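Local coordinates for protein phosphoribulokinase (Rhodobacter sphaeroides, PDB 1A7J) that catalyses the ATP-dependent phosphorylation of D-ribulose 5-phosphate to D-ribulose 1,5-bisphosphate in the Calvin cycle, at residues R85-T90 / H126-E131; F70-N75 / G135-S140; F29-V34 / A271-L276. All coordinates share one frame; numbering follows the deposited sequence.

Interaction 1: R85-T90 / H126-E131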
loop_
_atom_site.group_PDB
_atom_site.type_symbol
_atom_site.label_atom_id
_atom_site.label_comp_id
_atom_site.label_asym_id
_atom_site.label_seq_id
_atom_site.Cartn_x
_atom_site.Cartn_y
_atom_site.Cartn_z
ATOM N N ARG A 85 16.162 6.660 2.163
ATOM C CA ARG A 85 17.397 7.189 2.771
ATOM C C ARG A 85 17.737 8.599 2.268
ATOM O O ARG A 85 18.050 9.494 3.050
ATOM C CB ARG A 85 18.571 6.253 2.444
ATOM C CG ARG A 85 19.530 5.960 3.587
ATOM C CD ARG A 85 19.863 4.465 3.654
ATOM N NE ARG A 85 21.200 4.143 3.157
ATOM C CZ ARG A 85 21.453 3.462 2.038
ATOM N NH1 ARG A 85 20.529 3.355 1.093
ATOM N NH2 ARG A 85 22.685 3.029 1.790
ATOM N N GLU A 86 17.655 8.786 0.954
ATOM C CA GLU A 86 18.051 10.030 0.303
ATOM C C GLU A 86 17.066 11.163 0.532
ATOM O O GLU A 86 17.466 12.307 0.705
ATOM C CB GLU A 86 18.214 9.806 -1.195
ATOM C CG GLU A 86 19.337 10.579 -1.807
ATOM C CD GLU A 86 19.985 9.824 -2.932
ATOM O OE1 GLU A 86 20.902 9.002 -2.649
ATOM O OE2 GLU A 86 19.573 10.061 -4.094
ATOM N N TYR A 87 15.773 10.861 0.504
ATOM C CA TYR A 87 14.782 11.879 0.807
ATOM C C TYR A 87 15.000 12.439 2.199
ATOM O O TYR A 87 15.130 13.640 2.369
ATOM C CB TYR A 87 13.378 11.319 0.721
ATOM C CG TYR A 87 12.359 12.413 0.683
ATOM C CD1 TYR A 87 12.077 13.061 -0.502
ATOM C CD2 TYR A 87 11.784 12.900 1.851
ATOM C CE1 TYR A 87 11.249 14.161 -0.536
ATOM C CE2 TYR A 87 10.952 14.007 1.830
ATOM C CZ TYR A 87 10.688 14.628 0.631
ATOM O OH TYR A 87 9.826 15.695 0.572
ATOM N N GLY A 88 15.121 11.550 3.173
ATOM C CA GLY A 88 15.305 11.968 4.551
ATOM C C GLY A 88 16.336 13.063 4.735
ATOM O O GLY A 88 16.025 14.128 5.256
ATOM N N GLU A 89 17.490 12.889 4.111
ATOM C CA GLU A 89 18.655 13.689 4.441
ATOM C C GLU A 89 18.820 14.951 3.591
ATOM O O GLU A 89 19.199 16.003 4.108
ATOM C CB GLU A 89 19.908 12.804 4.374
ATOM C CG GLU A 89 20.085 11.915 5.630
ATOM C CD GLU A 89 20.857 10.608 5.389
ATOM O OE1 GLU A 89 21.289 10.363 4.234
ATOM O OE2 GLU A 89 21.025 9.828 6.362
ATOM N N THR A 90 18.370 14.887 2.342
ATOM C CA THR A 90 18.693 15.897 1.333
ATOM C C THR A 90 17.457 16.340 0.546
ATOM O O THR A 90 17.504 17.332 -0.195
ATOM C CB THR A 90 19.672 15.336 0.310
ATOM O OG1 THR A 90 18.939 14.609 -0.683
ATOM C CG2 THR A 90 20.666 14.386 0.970
ATOM N N HIS A 126 7.757 19.099 0.925
ATOM C CA HIS A 126 7.490 19.041 2.358
ATOM C C HIS A 126 7.579 17.595 2.861
ATOM O O HIS A 126 7.890 17.355 4.026
ATOM C CB HIS A 126 6.072 19.607 2.649
ATOM C CG HIS A 126 6.017 21.110 2.872
ATOM N ND1 HIS A 126 5.605 21.998 1.882
ATOM C CD2 HIS A 126 6.424 21.881 3.924
ATOM C CE1 HIS A 126 5.795 23.248 2.305
ATOM N NE2 HIS A 126 6.291 23.208 3.541
ATOM N N LEU A 127 7.160 16.654 2.019
ATOM C CA LEU A 127 7.261 15.232 2.328
ATOM C C LEU A 127 7.244 14.374 1.085
ATOM O O LEU A 127 6.887 14.838 -0.000
ATOM C CB LEU A 127 6.131 14.795 3.243
ATOM C CG LEU A 127 4.727 15.175 2.803
ATOM C CD1 LEU A 127 4.066 14.038 2.046
ATOM C CD2 LEU A 127 3.931 15.526 4.040
ATOM N N LEU A 128 7.752 13.157 1.222
ATOM C CA LEU A 128 7.584 12.141 0.190
ATOM C C LEU A 128 6.399 11.284 0.599
ATOM O O LEU A 128 6.067 11.214 1.776
ATOM C CB LEU A 128 8.861 11.280 0.062
ATOM C CG LEU A 128 8.898 9.883 -0.595
ATOM C CD1 LEU A 128 8.489 9.934 -2.062
ATOM C CD2 LEU A 128 10.293 9.319 -0.481
ATOM N N PHE A 129 5.696 10.753 -0.397
ATOM C CA PHE A 129 4.566 9.869 -0.176
ATOM C C PHE A 129 4.769 8.604 -0.979
ATOM O O PHE A 129 4.964 8.667 -2.181
ATOM C CB PHE A 129 3.285 10.537 -0.644
ATOM C CG PHE A 129 2.060 9.684 -0.482
ATOM C CD1 PHE A 129 1.590 9.368 0.791
ATOM C CD2 PHE A 129 1.342 9.256 -1.596
ATOM C CE1 PHE A 129 0.416 8.639 0.961
ATOM C CE2 PHE A 129 0.172 8.529 -1.442
ATOM C CZ PHE A 129 -0.296 8.219 -0.161
ATOM N N TYR A 130 4.638 7.456 -0.330
ATOM C CA TYR A 130 4.748 6.172 -1.011
ATOM C C TYR A 130 3.426 5.399 -0.855
ATOM O O TYR A 130 2.830 5.406 0.221
ATOM C CB TYR A 130 5.900 5.379 -0.390
ATOM C CG TYR A 130 6.002 3.961 -0.864
ATOM C CD1 TYR A 130 5.266 2.948 -0.258
ATOM C CD2 TYR A 130 6.811 3.628 -1.944
ATOM C CE1 TYR A 130 5.320 1.647 -0.715
ATOM C CE2 TYR A 130 6.880 2.313 -2.421
ATOM C CZ TYR A 130 6.130 1.337 -1.795
ATOM O OH TYR A 130 6.212 0.030 -2.222
ATOM N N GLU A 131 2.939 4.790 -1.937
ATOM C CA GLU A 131 1.845 3.810 -1.868
ATOM C C GLU A 131 2.237 2.485 -2.562
ATOM O O GLU A 131 2.545 2.473 -3.768
ATOM C CB GLU A 131 0.570 4.393 -2.511
ATOM C CG GLU A 131 -0.676 3.462 -2.479
ATOM C CD GLU A 131 -1.964 4.113 -3.006
ATOM O OE1 GLU A 131 -1.873 4.995 -3.893
ATOM O OE2 GLU A 131 -3.067 3.732 -2.539
#
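Helix-on-sheet packing of the P-loop kinase fold is illustrated here by helix 77-90 lying against strand 127-132 of the central mixed sheet, with Tyr87 of the helix meeting Leu128 of the strand. Tyr87 CA and Leu128 CA are 7.2 Å apart, and the segments bury 170 Å² between them. The principal interaction is a CH-pi contact: Leu128 CB stands 3.5 Å from the centroid of the Tyr87 ring, only 4° off the ring normal, and so rests over the middle of one face. The first torsion of Tyr87 sets CG anti to the backbone N (chi1 -165°), which carries the ring out from the helix toward the beginning of the strand. There the far end of the ring lies against main chain rather than side chain, with CZ of Tyr87 3.3 Å from the backbone N of Leu128. The phenol oxygen reaches the peptide linking Leu127 to Leu128, but the angles are too poor for a hydrogen bond to either residue; it sits against that peptide as a tight van der Waals contact, Tyr87 OH being 2.9 Å from Leu127 C. The strand's own polar groups are used within the sheet: Leu128 pairs through its backbone with Ile8 of strand 7-11 and Pro6 just before it, and Leu127 with Val37 on the other side. Ile7 and Val37 also touch both Tyr87 and Leu128, extending this apolar layer over the adjacent strands, while Phe129 meets Phe25 of helix 21-32. Leu127 turns its CB away from helix 77-90 and packs on Phe29. The helix therefore presses on the strand mainly through one aromatic ring, while Leu128 CD2 meets the stem of the tyrosine, 3.9 Å from Tyr87 CB.

Interaction 2: F70-N75 / G135-S140; sequences FSYEAN and GAVVNS
With CG of Tyr72 anti to its carbonyl carbon (chi1 -54°) and CG of Asn139 set between backbone N and carbonyl carbon (chi1 83°), the two side chains run antiparallel alongside one another. Asn139 OD1 comes over one face of the ring, 3.3 Å above its plane and displaced toward the rim, nearest Tyr72 CD2, and Asn139 CB lies 3.6 Å from Tyr72 CE2. Ring and amide planes are 67° apart, so this is no flat stack. The amide's other end is engaged elsewhere, ND2 donating to Val142 O. Val137 brings its CG1 methyl obliquely to the ring, 3.4 Å from Tyr72 CE1. An alanine at Tyr72 would remove the whole ring and would probably leave Val137 CG1 and Asn139 CB without their packing partner. Within residues 70-75, Asn75 ND2 donates to Ser71 O at 2.9 Å, while Phe70 O receives a hydrogen bond from His134 NE2. Phe70 also touches Arg187 of the catalytic site, and the Val137 side chain is about 10 Å from Gly12, predicted to bind ATP. Loops after the C-terminal ends of parallel strands line the active-site side of the P-loop kinase fold, and the loop holding 135-140 is consistent with that.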
loop_
_atom_site.group_PDB
_atom_site.type_symbol
_atom_site.label_atom_id
_atom_site.label_comp_id
_atom_site.label_asym_id
_atom_site.label_seq_id
_atom_site.Cartn_x
_atom_site.Cartn_y
_atom_site.Cartn_z
ATOM N N PHE A 70 4.878 -10.346 -4.792
ATOM C CA PHE A 70 4.963 -10.140 -3.363
ATOM C C PHE A 70 6.378 -10.418 -2.849
ATOM O O PHE A 70 6.808 -9.807 -1.865
ATOM C CB PHE A 70 3.970 -11.070 -2.649
ATOM C CG PHE A 70 2.519 -10.641 -2.759
ATOM C CD1 PHE A 70 2.179 -9.301 -2.936
ATOM C CD2 PHE A 70 1.500 -11.574 -2.588
ATOM C CE1 PHE A 70 0.847 -8.893 -2.938
ATOM C CE2 PHE A 70 0.164 -11.179 -2.587
ATOM C CZ PHE A 70 -0.163 -9.834 -2.762
ATOM N N SER A 71 7.074 -11.383 -3.450
ATOM C CA SER A 71 8.408 -11.735 -2.982
ATOM C C SER A 71 9.319 -10.509 -3.074
ATOM O O SER A 71 9.135 -9.672 -3.960
ATOM C CB SER A 71 9.001 -12.864 -3.827
ATOM O OG SER A 71 8.005 -13.657 -4.420
ATOM N N TYR A 72 10.312 -10.429 -2.182
ATOM C CA TYR A 72 11.342 -9.377 -2.220
ATOM C C TYR A 72 12.211 -9.436 -3.483
ATOM O O TYR A 72 12.755 -8.417 -3.919
ATOM C CB TYR A 72 12.269 -9.502 -1.017
ATOM C CG TYR A 72 11.600 -9.523 0.338
ATOM C CD1 TYR A 72 10.655 -8.578 0.680
ATOM C CD2 TYR A 72 12.012 -10.409 1.319
ATOM C CE1 TYR A 72 10.144 -8.509 1.969
ATOM C CE2 TYR A 72 11.510 -10.348 2.600
ATOM C CZ TYR A 72 10.572 -9.397 2.926
ATOM O OH TYR A 72 10.053 -9.330 4.205
ATOM N N GLU A 73 12.423 -10.643 -4.009
ATOM C CA GLU A 73 13.320 -10.828 -5.145
ATOM C C GLU A 73 12.730 -10.183 -6.373
ATOM O O GLU A 73 13.437 -9.919 -7.335
ATOM C CB GLU A 73 13.556 -12.308 -5.456
ATOM C CG GLU A 73 13.846 -13.178 -4.266
ATOM C CD GLU A 73 12.594 -13.840 -3.738
ATOM O OE1 GLU A 73 11.966 -14.635 -4.482
ATOM O OE2 GLU A 73 12.214 -13.532 -2.590
ATOM N N ALA A 74 11.420 -9.995 -6.375
ATOM C CA ALA A 74 10.771 -9.416 -7.539
ATOM C C ALA A 74 10.677 -7.906 -7.422
ATOM O O ALA A 74 9.878 -7.290 -8.119
ATOM C CB ALA A 74 9.386 -10.017 -7.737
ATOM N N ASN A 75 11.490 -7.307 -6.548
ATOM C CA ASN A 75 11.389 -5.867 -6.333
ATOM C C ASN A 75 12.718 -5.169 -6.089
ATOM O O ASN A 75 13.551 -5.633 -5.326
ATOM C CB ASN A 75 10.433 -5.588 -5.172
ATOM C CG ASN A 75 8.999 -5.899 -5.522
ATOM O OD1 ASN A 75 8.310 -5.078 -6.108
ATOM N ND2 ASN A 75 8.557 -7.119 -5.217
ATOM N N GLY A 135 6.023 -0.688 1.677
ATOM C CA GLY A 135 6.380 0.518 2.421
ATOM C C GLY A 135 6.739 0.383 3.894
ATOM O O GLY A 135 6.953 1.370 4.599
ATOM N N ALA A 136 6.824 -0.851 4.371
ATOM C CA ALA A 136 7.258 -1.094 5.730
ATOM C C ALA A 136 8.028 -2.421 5.796
ATOM O O ALA A 136 8.200 -3.016 6.872
ATOM C CB ALA A 136 6.070 -1.099 6.652
ATOM N N VAL A 137 8.639 -2.803 4.679
ATOM C CA VAL A 137 9.450 -4.002 4.696
ATOM C C VAL A 137 10.565 -3.895 5.712
ATOM O O VAL A 137 11.334 -2.929 5.726
ATOM C CB VAL A 137 10.087 -4.260 3.361
ATOM C CG1 VAL A 137 10.889 -5.504 3.434
ATOM C CG2 VAL A 137 9.049 -4.413 2.315
ATOM N N VAL A 138 10.634 -4.867 6.598
ATOM C CA VAL A 138 11.870 -5.095 7.322
ATOM C C VAL A 138 12.300 -6.516 7.070
ATOM O O VAL A 138 11.515 -7.452 7.197
ATOM C CB VAL A 138 11.712 -4.880 8.826
ATOM C CG1 VAL A 138 13.067 -4.721 9.465
ATOM C CG2 VAL A 138 10.883 -3.661 9.095
ATOM N N ASN A 139 13.495 -6.645 6.528
ATOM C CA ASN A 139 14.047 -7.948 6.275
ATOM C C ASN A 139 15.564 -7.936 6.393
ATOM O O ASN A 139 16.144 -6.967 6.860
ATOM C CB ASN A 139 13.575 -8.459 4.921
ATOM C CG ASN A 139 14.370 -7.939 3.784
ATOM O OD1 ASN A 139 14.392 -8.544 2.726
ATOM N ND2 ASN A 139 14.912 -6.753 3.933
ATOM N N SER A 140 16.188 -9.064 6.099
ATOM C CA SER A 140 17.550 -9.303 6.542
ATOM C C SER A 140 18.549 -8.404 5.811
ATOM O O SER A 140 19.579 -8.058 6.360
ATOM C CB SER A 140 17.879 -10.789 6.358
ATOM O OG SER A 140 16.691 -11.579 6.336
#

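Interaction 3: F29-V34 / A271-L276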
loop_
_atom_site.group_PDB
_atom_site.type_symbol
_atom_site.label_atom_id
_atom_site.label_comp_id
_atom_site.label_asym_id
_atom_site.label_seq_id
_atom_site.Cartn_x
_atom_site.Cartn_y
_atom_site.Cartn_z
ATOM N N PHE A 29 -3.006 17.182 1.457
ATOM C CA PHE A 29 -1.855 17.994 1.087
ATOM C C PHE A 29 -2.298 19.278 0.388
ATOM O O PHE A 29 -1.580 20.266 0.378
ATOM C CB PHE A 29 -0.932 17.230 0.148
ATOM C CG PHE A 29 -0.488 15.910 0.673
ATOM C CD1 PHE A 29 -0.350 15.700 2.029
ATOM C CD2 PHE A 29 -0.164 14.887 -0.208
ATOM C CE1 PHE A 29 0.116 14.482 2.500
ATOM C CE2 PHE A 29 0.287 13.682 0.241
ATOM C CZ PHE A 29 0.433 13.472 1.604
ATOM N N ARG A 30 -3.442 19.228 -0.280
ATOM C CA ARG A 30 -3.998 20.406 -0.936
ATOM C C ARG A 30 -4.673 21.289 0.111
ATOM O O ARG A 30 -4.482 22.507 0.142
ATOM C CB ARG A 30 -5.013 19.982 -1.986
ATOM C CG ARG A 30 -5.734 21.134 -2.648
ATOM C CD ARG A 30 -7.138 20.718 -3.042
ATOM N NE ARG A 30 -8.143 21.498 -2.324
ATOM C CZ ARG A 30 -8.959 21.002 -1.401
ATOM N NH1 ARG A 30 -8.977 19.696 -1.165
ATOM N NH2 ARG A 30 -9.776 21.813 -0.731
ATOM N N ARG A 31 -5.403 20.636 1.010
ATOM C CA ARG A 31 -6.075 21.282 2.126
ATOM C C ARG A 31 -5.075 21.968 3.041
ATOM O O ARG A 31 -5.421 22.929 3.706
ATOM C CB ARG A 31 -6.846 20.230 2.917
ATOM C CG ARG A 31 -8.039 20.744 3.684
ATOM C CD ARG A 31 -9.193 19.764 3.568
ATOM N NE ARG A 31 -9.740 19.739 2.212
ATOM C CZ ARG A 31 -10.805 19.032 1.845
ATOM N NH1 ARG A 31 -11.319 18.129 2.671
ATOM N NH2 ARG A 31 -11.304 19.166 0.620
ATOM N N GLU A 32 -3.852 21.446 3.121
ATOM C CA GLU A 32 -2.889 21.948 4.093
ATOM C C GLU A 32 -1.653 22.616 3.483
ATOM O O GLU A 32 -0.774 23.064 4.212
ATOM C CB GLU A 32 -2.457 20.828 5.053
ATOM C CG GLU A 32 -3.580 19.887 5.533
ATOM C CD GLU A 32 -4.614 20.538 6.467
ATOM O OE1 GLU A 32 -4.226 21.104 7.512
ATOM O OE2 GLU A 32 -5.832 20.396 6.205
ATOM N N GLY A 33 -1.573 22.681 2.160
ATOM C CA GLY A 33 -0.455 23.360 1.519
ATOM C C GLY A 33 0.825 22.541 1.435
ATOM O O GLY A 33 1.879 23.053 1.054
ATOM N N VAL A 34 0.719 21.256 1.757
ATOM C CA VAL A 34 1.842 20.324 1.717
ATOM C C VAL A 34 2.227 20.001 0.275
ATOM O O VAL A 34 1.505 19.274 -0.417
ATOM C CB VAL A 34 1.470 19.012 2.459
ATOM C CG1 VAL A 34 2.550 17.973 2.305
ATOM C CG2 VAL A 34 1.219 19.313 3.927
ATOM N N ALA A 271 -12.899 9.196 7.577
ATOM C CA ALA A 271 -12.088 8.743 8.700
ATOM C C ALA A 271 -10.589 8.943 8.458
ATOM O O ALA A 271 -9.862 9.405 9.332
ATOM C CB ALA A 271 -12.376 7.315 8.971
ATOM N N MET A 272 -10.142 8.727 7.235
ATOM C CA MET A 272 -8.794 9.140 6.888
ATOM C C MET A 272 -8.564 10.652 7.002
ATOM O O MET A 272 -7.630 11.078 7.655
ATOM C CB MET A 272 -8.423 8.618 5.495
ATOM C CG MET A 272 -8.406 7.116 5.460
ATOM S SD MET A 272 -7.757 6.444 3.967
ATOM C CE MET A 272 -6.260 7.203 3.966
ATOM N N GLN A 273 -9.466 11.473 6.492
ATOM C CA GLN A 273 -9.315 12.907 6.682
ATOM C C GLN A 273 -9.304 13.295 8.133
ATOM O O GLN A 273 -8.317 13.848 8.594
ATOM C CB GLN A 273 -10.403 13.671 5.961
ATOM C CG GLN A 273 -10.077 13.851 4.512
ATOM C CD GLN A 273 -11.172 14.547 3.773
ATOM O OE1 GLN A 273 -11.654 15.598 4.206
ATOM N NE2 GLN A 273 -11.599 13.961 2.660
ATOM N N LEU A 274 -10.317 12.888 8.894
ATOM C CA LEU A 274 -10.371 13.279 10.288
ATOM C C LEU A 274 -9.162 12.779 11.029
ATOM O O LEU A 274 -8.770 13.358 12.031
ATOM C CB LEU A 274 -11.590 12.716 10.981
ATOM C CG LEU A 274 -12.954 13.201 10.548
ATOM C CD1 LEU A 274 -13.965 12.585 11.484
ATOM C CD2 LEU A 274 -13.004 14.703 10.596
ATOM N N ILE A 275 -8.673 11.608 10.666
ATOM C CA ILE A 275 -7.621 11.010 11.467
ATOM C C ILE A 275 -6.264 11.539 11.048
ATOM O O ILE A 275 -5.568 12.115 11.871
ATOM C CB ILE A 275 -7.683 9.464 11.400
ATOM C CG1 ILE A 275 -8.871 8.999 12.223
ATOM C CG2 ILE A 275 -6.392 8.814 11.915
ATOM C CD1 ILE A 275 -9.166 7.615 12.017
ATOM N N LEU A 276 -6.040 11.633 9.744
ATOM C CA LEU A 276 -4.710 11.853 9.190
ATOM C C LEU A 276 -4.370 13.320 9.000
ATOM O O LEU A 276 -3.220 13.685 8.739
ATOM C CB LEU A 276 -4.603 11.180 7.838
ATOM C CG LEU A 276 -4.065 9.770 7.623
ATOM C CD1 LEU A 276 -3.867 8.967 8.882
ATOM C CD2 LEU A 276 -5.038 9.101 6.686
#
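Between residues 29-34 and 271-276 the closest polar approach is that of Arg31 NH1 to Gln273 OE1, 3.0 Å apart, yet its angle is too poor for it to count as a hydrogen bond. The amide oxygen comes to the edge of the guanidinium, near its plane, but almost on the prolongation of the CZ-NH1 bond (about 160° at NH1), between the two N-H directions, which is why neither hydrogen is aimed at it. The two flat groups are turned 76° against each other, and the side chains cross at about a right angle. Bends at the second and third torsions of Arg31 (chi3 -70°) bring NH1 to OE1, while Gln273 reaches out from its helix with CD anti to CA. Only 60 Å² is buried, and the arginine is exposed, so the pair is at most a weak electrostatic approach at the surface. Gln273 sits on a regular helix: Leu276 N bonds to Met272 O at 2.7 Å, and the backbone O of Gln273 accepts from Thr277 OG1. At the other segment the chain leaves its helix at Gly33, whose positive phi would push a side chain against the carbonyl oxygen of Glu32. The apolar join between these helices lies beside the polar pair, with Met272 resting on Val21, Thr24 and Phe25, and Phe29 on Ile280. Helix 268-284 thus packs against helix 21-32, which in turn touches strand 127-132, while Leu274 and Ile275 meet helix 243-249.

How the interactions relate
Interactions 1 and 2 both lie, along the chain, within the span closed by interaction 3, and interaction 1 lies within that of interaction 2. Strand 127-132 is the common thread. Interaction 1 sits near its start, where Leu127 packs on Val34 of interaction 3, centres 18 Å apart. The loop following the strand enters interaction 2, also 18 Å from interaction 1, and Tyr130 touches Gly135. Interactions 2 and 3 do not meet, their centres being 29 Å apart on opposite sides of the chain's centre. The central sheet therefore connects the C-terminal helix indirectly with loops near the catalytic site.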